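Local coordinates for protein separin (Saccharomyces cerevisiae, PDB 5U1T) that cleaves the cohesin subunit MCD1/SCC1 at the onset of anaphase as a caspase-like cysteine protease, and is held inactive by securin for most of the cell cycle, at residues 939-942 with 943-947; 951-954 with 955-959; 1047-1050 with 1051-1055. All coordinates share one frame; numbering follows the deposited sequence.

Overall arrangement
Followed from the N terminus, the three contacts come in series, with no nesting or crossing, and none closes a loop of its own, since each joins neighbouring turns of one continuous segment. Contact 1 lies at the C-terminal end of helix 927-946. The chain then turns into the short helix 950-955, which with the turn after it forms contact 2 before strand 960-962. Contact 3 follows much later, in the last turns of helix 1036-1054. Their centres are only about 12 to 14 Å apart, and each touches the other two: Phe956 meets Met943 and Ile1052, while Trp939 packs on Leu1048. Together they join these three helices beside the sheet containing strand 960-962.

Contact 1 of 3, residues 939-942 with 943-947; sequences WQKV and MSQLE
Trp939 and Met943 meet one turn apart in the last part of helix 927-946, and their contact begins with two similar first torsions. In both residues CG stands anti to the backbone N (chi1 -179° in Trp939, -156° in Met943), which carries the methionine chain over a face of the indole. Met943 CB lies above that face, displaced toward the rim, as a CH-pi contact 4.2 Å from the centroid of the five-membered ring. The next atom, Met943 CG, comes 3.7 Å from Trp939 CZ2. The chain then bends at chi2, and Met943 SD approaches the five-membered ring obliquely in a Met-aromatic contact, 3.9 Å from Trp939 NE1. Further along the same side of the helix, the Val942 and Leu946 side chains lie side by side, with Val942 CG1 4.2 Å from Leu946 CD1. Lys941, fully extended, crosses Gln945, whose amide NE2 lies 3.6 Å from Lys941 CE. Lys941 O accepts two bonds, both from the same face of its plane: Gln945 N at 3.0 Å and the hydroxyl Ser944 OG at 3.1 Å, the latter from above the carbonyl plane. Trp939 also touches Leu1045 of helix 1036-1054 and Met1022 of helix 1012-1028, so Met943 covers part of an indole wedged between helices. The chemistry is thus divided: dispersion and weak sulfur-aromatic attraction hold the buried indole side, whereas the serine hydroxyl is taken up by the helix backbone.

Contact 2 of 3, residues 951-954 with 955-959; sequences FFKG and MFEST
Phe956 folds back over Phe952 at the C-terminal end of helix 950-955, where the helical bonding gives way to a type I beta turn from Met955 to Ser958. Phe956 CB sits 3.8 Å from Phe952 O; chi1 (-59°) swings the ring back over the preceding turn and chi2 (-26°) turns its face to that oxygen. Phe956 CG approaches Phe952 O to 3.3 Å, and CD1 and CD2 flank the same oxygen, which stands 3.2 Å above the ring plane over its centre. CE1 and CE2 also stay under it, and CE1 meets Ile1052 of helix 1036-1054. At the tip, Phe956 CZ reaches Phe952 CB at 4.1 Å. Phe952 O also accepts the bond from Phe956 N, so one residue both binds and covers it. Cut back to an alanine, this residue would be likely to leave Phe952 O uncovered and a gap between Met943, Leu946 and Ile1052. Met955, extended to its tip, brings SD obliquely to the Phe951 and Phe952 rings in two Met-aromatic contacts. Ser958 OG is hydrogen-bonded to Asp1316 of helix 1303-1320. On the exposed side Lys953 and Glu957 cross, any attraction probably modest with Lys953 NZ 4.2 Å from Glu957 OE2, beyond a salt bridge.

Contact 3 of 3, residues 1047-1050 with 1051-1055; sequences SLTL and TILSN
With OG1 anti to the carbonyl carbon (chi1 -59°), Thr1051 turns its hydroxyl back to Ser1047 in helix 1036-1054, and Ile1052 CG1 (chi1 -48°) is placed likewise toward Leu1048. Thr1051 OG1 donates to Ser1047 O at 2.7 Å. Ser1047 O also takes Thr1051 N at 2.9 Å, and the two donors arrive from opposite faces of the carbonyl plane, so a buried hydroxyl is satisfied without leaving the helix. The chi2 of Ile1052 and a Leu1048 CG anti to its backbone N complete the second approach: Ile1052 CD1 lies 3.7 Å from Leu1048 CD1, the chains side by side next to the backbone bond from Ile1052 N to Leu1048 O. Where the helix finishes, Asn1055 turns its amide back: ND2 donates to Thr1051 O at 2.8 Å (N-H...O angle 178°), the oxygen lying in the amide plane. Thr1051 O also accepts from Asn1055 N on its opposite face, and ND2 has a second partner in Gly961 O of strand 960-962. Leu1050 and Thr1051 pack on that strand and Thr1051 also on strand 1157-1163, while Thr1049, Ile1052 and Leu1053 meet Leu1019 of helix 1012-1028; the helix is thus sandwiched between sheet and helix.

Contact 1 of 3, residues 939-942 with 943-947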
ATOM      1  N   TRP A 939     -29.462 -28.653   2.319  1.00 62.85           N
ATOM      2  CA  TRP A 939     -30.714 -28.282   2.950  1.00 63.27           C
ATOM      3  C   TRP A 939     -31.803 -27.859   1.941  1.00 66.04           C
ATOM      4  O   TRP A 939     -32.902 -28.392   1.989  1.00 67.60           O
ATOM      5  CB  TRP A 939     -30.503 -27.164   3.976  1.00 60.94           C
ATOM      6  CG  TRP A 939     -31.782 -26.834   4.614  1.00 62.11           C
ATOM      7  CD1 TRP A 939     -32.572 -25.746   4.375  1.00 71.12           C
ATOM      8  CD2 TRP A 939     -32.488 -27.646   5.542  1.00 62.86           C
ATOM      9  NE1 TRP A 939     -33.717 -25.818   5.129  1.00 70.20           N
ATOM     10  CE2 TRP A 939     -33.688 -26.981   5.850  1.00 63.47           C
ATOM     11  CE3 TRP A 939     -32.213 -28.870   6.155  1.00 64.41           C
ATOM     12  CZ2 TRP A 939     -34.612 -27.494   6.742  1.00 71.31           C
ATOM     13  CZ3 TRP A 939     -33.126 -29.382   7.042  1.00 70.63           C
ATOM     14  CH2 TRP A 939     -34.317 -28.697   7.331  1.00 71.70           C
ATOM     15  N   GLN A 940     -31.521 -26.919   1.032  1.00 67.61           N
ATOM     16  CA  GLN A 940     -32.568 -26.461   0.103  1.00 67.08           C
ATOM     17  C   GLN A 940     -33.130 -27.657  -0.685  1.00 67.31           C
ATOM     18  O   GLN A 940     -34.324 -27.716  -0.975  1.00 58.68           O
ATOM     19  CB  GLN A 940     -32.045 -25.351  -0.847  1.00 64.34           C
ATOM     20  CG  GLN A 940     -31.678 -23.979  -0.197  1.00 89.48           C
ATOM     21  CD  GLN A 940     -31.087 -22.929  -1.204  1.00 95.12           C
ATOM     22  OE1 GLN A 940     -30.513 -23.289  -2.253  1.00101.22           O
ATOM     23  NE2 GLN A 940     -31.230 -21.635  -0.872  1.00100.21           N
ATOM     24  N   LYS A 941     -32.263 -28.623  -0.982  1.00 63.19           N
ATOM     25  CA  LYS A 941     -32.614 -29.764  -1.806  1.00 59.55           C
ATOM     26  C   LYS A 941     -33.497 -30.755  -1.043  1.00 70.45           C
ATOM     27  O   LYS A 941     -34.555 -31.179  -1.533  1.00 65.56           O
ATOM     28  CB  LYS A 941     -31.348 -30.454  -2.305  1.00 56.96           C
ATOM     29  CG  LYS A 941     -31.602 -31.627  -3.242  1.00 68.03           C
ATOM     30  CD  LYS A 941     -30.276 -32.254  -3.752  1.00 79.05           C
ATOM     31  CE  LYS A 941     -30.503 -33.469  -4.691  1.00 89.19           C
ATOM     32  NZ  LYS A 941     -29.215 -34.072  -5.182  1.00 84.21           N
ATOM     33  N   VAL A 942     -33.061 -31.120   0.158  1.00 64.62           N
ATOM     34  CA  VAL A 942     -33.803 -32.082   0.943  1.00 66.56           C
ATOM     35  C   VAL A 942     -35.114 -31.458   1.397  1.00 64.49           C
ATOM     36  O   VAL A 942     -36.155 -32.113   1.379  1.00 66.22           O
ATOM     37  CB  VAL A 942     -32.987 -32.589   2.155  1.00 65.02           C
ATOM     38  CG1 VAL A 942     -33.894 -33.225   3.198  1.00 55.44           C
ATOM     39  CG2 VAL A 942     -31.933 -33.591   1.694  1.00 68.30           C
ATOM     40  N   MET A 943     -35.081 -30.190   1.773  1.00 62.17           N
ATOM     41  CA  MET A 943     -36.286 -29.568   2.280  1.00 66.72           C
ATOM     42  C   MET A 943     -37.291 -29.434   1.156  1.00 66.07           C
ATOM     43  O   MET A 943     -38.490 -29.533   1.376  1.00 73.69           O
ATOM     44  CB  MET A 943     -36.012 -28.197   2.911  1.00 66.60           C
ATOM     45  CG  MET A 943     -37.084 -27.791   3.946  1.00 77.05           C
ATOM     46  SD  MET A 943     -37.489 -26.007   4.035  1.00 98.10           S
ATOM     47  CE  MET A 943     -38.892 -26.018   5.172  1.00 80.41           C
ATOM     48  N   SER A 944     -36.814 -29.233  -0.060  1.00 65.89           N
ATOM     49  CA  SER A 944     -37.739 -28.973  -1.143  1.00 69.51           C
ATOM     50  C   SER A 944     -38.339 -30.267  -1.662  1.00 68.42           C
ATOM     51  O   SER A 944     -39.488 -30.279  -2.109  1.00 68.74           O
ATOM     52  CB  SER A 944     -37.054 -28.228  -2.277  1.00 69.02           C
ATOM     53  OG  SER A 944     -36.336 -29.145  -3.073  1.00 72.10           O
ATOM     54  N   GLN A 945     -37.553 -31.344  -1.606  1.00 67.37           N
ATOM     55  CA  GLN A 945     -38.027 -32.693  -1.938  1.00 68.82           C
ATOM     56  C   GLN A 945     -39.114 -33.157  -0.983  1.00 68.10           C
ATOM     57  O   GLN A 945     -40.182 -33.589  -1.403  1.00 67.63           O
ATOM     58  CB  GLN A 945     -36.880 -33.704  -1.905  1.00 66.60           C
ATOM     59  CG  GLN A 945     -35.835 -33.510  -2.996  1.00 73.29           C
ATOM     60  CD  GLN A 945     -34.664 -34.477  -2.884  1.00 75.13           C
ATOM     61  OE1 GLN A 945     -34.489 -35.158  -1.872  1.00 75.22           O
ATOM     62  NE2 GLN A 945     -33.859 -34.545  -3.934  1.00 76.26           N
ATOM     63  N   LEU A 946     -38.823 -33.082   0.309  1.00 64.44           N
ATOM     64  CA  LEU A 946     -39.780 -33.504   1.312  1.00 64.78           C
ATOM     65  C   LEU A 946     -41.063 -32.721   1.127  1.00 68.77           C
ATOM     66  O   LEU A 946     -42.167 -33.262   1.251  1.00 64.79           O
ATOM     67  CB  LEU A 946     -39.226 -33.297   2.727  1.00 63.02           C
ATOM     68  CG  LEU A 946     -38.045 -34.198   3.071  1.00 64.28           C
ATOM     69  CD1 LEU A 946     -37.717 -34.129   4.541  1.00 59.93           C
ATOM     70  CD2 LEU A 946     -38.335 -35.622   2.622  1.00 61.01           C
ATOM     71  N   GLU A 947     -40.910 -31.449   0.785  1.00 68.62           N
ATOM     72  CA  GLU A 947     -42.021 -30.524   0.871  1.00 67.05           C
ATOM     73  C   GLU A 947     -43.078 -30.755  -0.196  1.00 69.04           C
ATOM     74  O   GLU A 947     -44.139 -30.139  -0.145  1.00 70.98           O
ATOM     75  CB  GLU A 947     -41.519 -29.089   0.798  1.00 64.86           C
ATOM     76  CG  GLU A 947     -42.135 -28.218   1.856  1.00 72.30           C
ATOM     77  CD  GLU A 947     -41.339 -26.961   2.109  1.00 84.87           C
ATOM     78  OE1 GLU A 947     -41.382 -26.457   3.266  1.00 85.12           O
ATOM     79  OE2 GLU A 947     -40.670 -26.469   1.157  1.00 87.80           O
TER

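Contact 2 of 3, residues 951-954 with 955-959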
ATOM      1  N   PHE A 951     -47.509 -35.098   3.393  1.00 56.60           N
ATOM      2  CA  PHE A 951     -47.146 -35.472   4.756  1.00 55.97           C
ATOM      3  C   PHE A 951     -46.077 -34.519   5.322  1.00 55.97           C
ATOM      4  O   PHE A 951     -46.326 -33.836   6.307  1.00 57.17           O
ATOM      5  CB  PHE A 951     -46.685 -36.937   4.794  1.00 54.38           C
ATOM      6  CG  PHE A 951     -46.166 -37.394   6.136  1.00 51.97           C
ATOM      7  CD1 PHE A 951     -47.028 -37.782   7.135  1.00 51.52           C
ATOM      8  CD2 PHE A 951     -44.806 -37.457   6.379  1.00 52.18           C
ATOM      9  CE1 PHE A 951     -46.546 -38.206   8.353  1.00 55.97           C
ATOM     10  CE2 PHE A 951     -44.321 -37.877   7.584  1.00 47.56           C
ATOM     11  CZ  PHE A 951     -45.193 -38.259   8.576  1.00 55.83           C
ATOM     12  N   PHE A 952     -44.909 -34.425   4.695  1.00 58.54           N
ATOM     13  CA  PHE A 952     -43.871 -33.542   5.232  1.00 58.19           C
ATOM     14  C   PHE A 952     -44.231 -32.054   5.113  1.00 59.96           C
ATOM     15  O   PHE A 952     -43.914 -31.257   6.006  1.00 58.94           O
ATOM     16  CB  PHE A 952     -42.538 -33.818   4.564  1.00 57.82           C
ATOM     17  CG  PHE A 952     -42.010 -35.185   4.845  1.00 59.54           C
ATOM     18  CD1 PHE A 952     -41.290 -35.434   5.998  1.00 53.87           C
ATOM     19  CD2 PHE A 952     -42.241 -36.228   3.953  1.00 55.35           C
ATOM     20  CE1 PHE A 952     -40.808 -36.698   6.262  1.00 54.30           C
ATOM     21  CE2 PHE A 952     -41.763 -37.492   4.208  1.00 52.62           C
ATOM     22  CZ  PHE A 952     -41.046 -37.728   5.363  1.00 52.20           C
ATOM     23  N   LYS A 953     -44.929 -31.688   4.047  1.00 57.05           N
ATOM     24  CA  LYS A 953     -45.394 -30.321   3.910  1.00 57.36           C
ATOM     25  C   LYS A 953     -46.273 -29.880   5.072  1.00 61.65           C
ATOM     26  O   LYS A 953     -46.155 -28.751   5.556  1.00 63.23           O
ATOM     27  CB  LYS A 953     -46.169 -30.149   2.619  1.00 64.69           C
ATOM     28  CG  LYS A 953     -46.282 -28.695   2.214  1.00 68.74           C
ATOM     29  CD  LYS A 953     -47.734 -28.264   2.088  1.00 72.39           C
ATOM     30  CE  LYS A 953     -47.795 -26.902   1.418  1.00 80.69           C
ATOM     31  NZ  LYS A 953     -46.655 -26.785   0.450  1.00 76.43           N
ATOM     32  N   GLY A 954     -47.162 -30.771   5.505  1.00 57.48           N
ATOM     33  CA  GLY A 954     -48.030 -30.502   6.630  1.00 53.82           C
ATOM     34  C   GLY A 954     -47.264 -30.469   7.933  1.00 54.90           C
ATOM     35  O   GLY A 954     -47.533 -29.653   8.803  1.00 53.75           O
ATOM     36  N   MET A 955     -46.267 -31.301   8.033  1.00 56.87           N
ATOM     37  CA  MET A 955     -45.466 -31.339   9.206  1.00 54.13           C
ATOM     38  C   MET A 955     -44.710 -30.058   9.401  1.00 58.87           C
ATOM     39  O   MET A 955     -44.520 -29.638  10.502  1.00 62.39           O
ATOM     40  CB  MET A 955     -44.498 -32.473   9.073  1.00 57.09           C
ATOM     41  CG  MET A 955     -43.688 -32.735  10.300  1.00 49.42           C
ATOM     42  SD  MET A 955     -42.638 -34.092   9.902  1.00 57.43           S
ATOM     43  CE  MET A 955     -41.878 -34.314  11.467  1.00 49.90           C
ATOM     44  N   PHE A 956     -44.276 -29.430   8.327  1.00 61.48           N
ATOM     45  CA  PHE A 956     -43.513 -28.172   8.449  1.00 63.78           C
ATOM     46  C   PHE A 956     -44.419 -27.002   8.808  1.00 61.04           C
ATOM     47  O   PHE A 956     -43.936 -25.937   9.183  1.00 73.77           O
ATOM     48  CB  PHE A 956     -42.739 -27.834   7.161  1.00 62.18           C
ATOM     49  CG  PHE A 956     -41.759 -28.896   6.742  1.00 59.05           C
ATOM     50  CD1 PHE A 956     -41.203 -29.762   7.672  1.00 64.55           C
ATOM     51  CD2 PHE A 956     -41.420 -29.053   5.418  1.00 63.65           C
ATOM     52  CE1 PHE A 956     -40.312 -30.761   7.286  1.00 64.11           C
ATOM     53  CE2 PHE A 956     -40.532 -30.061   5.022  1.00 71.18           C
ATOM     54  CZ  PHE A 956     -39.979 -30.913   5.959  1.00 65.30           C
ATOM     55  N   GLU A 957     -45.722 -27.209   8.687  1.00 60.94           N
ATOM     56  CA  GLU A 957     -46.711 -26.211   9.056  1.00 61.23           C
ATOM     57  C   GLU A 957     -47.393 -26.558  10.374  1.00 66.77           C
ATOM     58  O   GLU A 957     -48.531 -26.151  10.636  1.00 69.27           O
ATOM     59  CB  GLU A 957     -47.758 -26.094   7.956  1.00 66.01           C
ATOM     60  CG  GLU A 957     -47.231 -25.466   6.678  1.00 76.58           C
ATOM     61  CD  GLU A 957     -48.150 -25.730   5.504  1.00 84.61           C
ATOM     62  OE1 GLU A 957     -49.331 -26.094   5.761  1.00 81.74           O
ATOM     63  OE2 GLU A 957     -47.674 -25.597   4.334  1.00 86.59           O
ATOM     64  N   SER A 958     -46.705 -27.340  11.195  1.00 64.11           N
ATOM     65  CA  SER A 958     -47.267 -27.806  12.443  1.00 57.23           C
ATOM     66  C   SER A 958     -46.324 -27.482  13.559  1.00 55.58           C
ATOM     67  O   SER A 958     -45.104 -27.489  13.368  1.00 59.50           O
ATOM     68  CB  SER A 958     -47.515 -29.315  12.409  1.00 56.69           C
ATOM     69  OG  SER A 958     -48.774 -29.603  11.851  1.00 57.08           O
ATOM     70  N   THR A 959     -46.914 -27.150  14.693  1.00 53.68           N
ATOM     71  CA  THR A 959     -46.235 -27.115  15.953  1.00 51.78           C
ATOM     72  C   THR A 959     -45.548 -28.420  16.172  1.00 53.85           C
ATOM     73  O   THR A 959     -46.153 -29.451  16.170  1.00 53.26           O
ATOM     74  CB  THR A 959     -47.206 -26.881  17.093  1.00 53.62           C
ATOM     75  OG1 THR A 959     -47.676 -25.540  17.049  1.00 60.18           O
ATOM     76  CG2 THR A 959     -46.519 -27.086  18.381  1.00 52.00           C
TER

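Contact 3 of 3, residues 1047-1050 with 1051-1055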
ATOM      1  N   SER A1047     -31.020 -27.942  14.964  1.00 56.73           N
ATOM      2  CA  SER A1047     -32.106 -28.299  15.839  1.00 59.75           C
ATOM      3  C   SER A1047     -33.378 -28.605  15.033  1.00 58.76           C
ATOM      4  O   SER A1047     -34.188 -29.422  15.452  1.00 61.01           O
ATOM      5  CB  SER A1047     -32.364 -27.193  16.852  1.00 51.08           C
ATOM      6  OG  SER A1047     -33.109 -26.167  16.240  1.00 62.16           O
ATOM      7  N   LEU A1048     -33.558 -27.964  13.884  1.00 52.27           N
ATOM      8  CA  LEU A1048     -34.687 -28.312  13.034  1.00 50.16           C
ATOM      9  C   LEU A1048     -34.540 -29.733  12.494  1.00 54.09           C
ATOM     10  O   LEU A1048     -35.504 -30.488  12.465  1.00 53.88           O
ATOM     11  CB  LEU A1048     -34.840 -27.333  11.878  1.00 50.55           C
ATOM     12  CG  LEU A1048     -35.867 -27.742  10.819  1.00 51.18           C
ATOM     13  CD1 LEU A1048     -37.254 -27.881  11.418  1.00 54.93           C
ATOM     14  CD2 LEU A1048     -35.896 -26.754   9.694  1.00 51.42           C
ATOM     15  N   THR A1049     -33.336 -30.103  12.080  1.00 53.79           N
ATOM     16  CA  THR A1049     -33.107 -31.446  11.579  1.00 52.49           C
ATOM     17  C   THR A1049     -33.365 -32.490  12.670  1.00 50.99           C
ATOM     18  O   THR A1049     -33.953 -33.537  12.414  1.00 52.54           O
ATOM     19  CB  THR A1049     -31.674 -31.591  11.013  1.00 53.39           C
ATOM     20  OG1 THR A1049     -31.495 -30.631   9.971  1.00 52.98           O
ATOM     21  CG2 THR A1049     -31.427 -33.001  10.447  1.00 49.15           C
ATOM     22  N   LEU A1050     -32.942 -32.190  13.891  1.00 51.73           N
ATOM     23  CA  LEU A1050     -33.161 -33.091  15.017  1.00 50.22           C
ATOM     24  C   LEU A1050     -34.652 -33.225  15.307  1.00 53.65           C
ATOM     25  O   LEU A1050     -35.161 -34.316  15.561  1.00 53.25           O
ATOM     26  CB  LEU A1050     -32.431 -32.590  16.255  1.00 50.58           C
ATOM     27  CG  LEU A1050     -32.518 -33.604  17.386  1.00 52.48           C
ATOM     28  CD1 LEU A1050     -31.846 -34.899  16.971  1.00 43.43           C
ATOM     29  CD2 LEU A1050     -31.942 -33.057  18.683  1.00 52.11           C
ATOM     30  N   THR A1051     -35.346 -32.099  15.251  1.00 53.49           N
ATOM     31  CA  THR A1051     -36.768 -32.059  15.509  1.00 50.96           C
ATOM     32  C   THR A1051     -37.542 -32.872  14.475  1.00 53.93           C
ATOM     33  O   THR A1051     -38.364 -33.703  14.847  1.00 55.62           O
ATOM     34  CB  THR A1051     -37.267 -30.617  15.541  1.00 49.85           C
ATOM     35  OG1 THR A1051     -36.568 -29.910  16.568  1.00 51.20           O
ATOM     36  CG2 THR A1051     -38.749 -30.563  15.824  1.00 56.04           C
ATOM     37  N   ILE A1052     -37.283 -32.652  13.186  1.00 52.64           N
ATOM     38  CA  ILE A1052     -37.936 -33.472  12.163  1.00 51.75           C
ATOM     39  C   ILE A1052     -37.629 -34.943  12.369  1.00 54.63           C
ATOM     40  O   ILE A1052     -38.526 -35.775  12.359  1.00 55.08           O
ATOM     41  CB  ILE A1052     -37.517 -33.130  10.745  1.00 52.16           C
ATOM     42  CG1 ILE A1052     -37.570 -31.621  10.497  1.00 51.10           C
ATOM     43  CG2 ILE A1052     -38.392 -33.884   9.770  1.00 51.27           C
ATOM     44  CD1 ILE A1052     -38.921 -31.051  10.612  1.00 55.54           C
ATOM     45  N   LEU A1053     -36.360 -35.260  12.569  1.00 54.18           N
ATOM     46  CA  LEU A1053     -35.958 -36.649  12.741  1.00 55.24           C
ATOM     47  C   LEU A1053     -36.689 -37.364  13.879  1.00 52.62           C
ATOM     48  O   LEU A1053     -37.132 -38.499  13.715  1.00 55.40           O
ATOM     49  CB  LEU A1053     -34.453 -36.733  12.967  1.00 50.94           C
ATOM     50  CG  LEU A1053     -33.721 -37.292  11.763  1.00 55.44           C
ATOM     51  CD1 LEU A1053     -32.235 -37.058  11.915  1.00 57.59           C
ATOM     52  CD2 LEU A1053     -34.010 -38.761  11.631  1.00 53.11           C
ATOM     53  N   SER A1054     -36.804 -36.695  15.021  1.00 51.60           N
ATOM     54  CA  SER A1054     -37.337 -37.312  16.228  1.00 55.07           C
ATOM     55  C   SER A1054     -38.846 -37.488  16.180  1.00 54.02           C
ATOM     56  O   SER A1054     -39.389 -38.349  16.859  1.00 51.95           O
ATOM     57  CB  SER A1054     -36.984 -36.478  17.427  1.00 52.28           C
ATOM     58  OG  SER A1054     -37.374 -35.157  17.132  1.00 55.88           O
ATOM     59  N   ASN A1055     -39.513 -36.663  15.384  1.00 51.55           N
ATOM     60  CA  ASN A1055     -40.940 -36.805  15.183  1.00 50.23           C
ATOM     61  C   ASN A1055     -41.299 -37.880  14.152  1.00 51.88           C
ATOM     62  O   ASN A1055     -42.469 -38.191  13.962  1.00 53.11           O
ATOM     63  CB  ASN A1055     -41.538 -35.466  14.762  1.00 52.60           C
ATOM     64  CG  ASN A1055     -41.786 -34.557  15.931  1.00 50.39           C
ATOM     65  OD1 ASN A1055     -42.854 -34.590  16.534  1.00 59.90           O
ATOM     66  ND2 ASN A1055     -40.798 -33.745  16.274  1.00 52.66           N
TER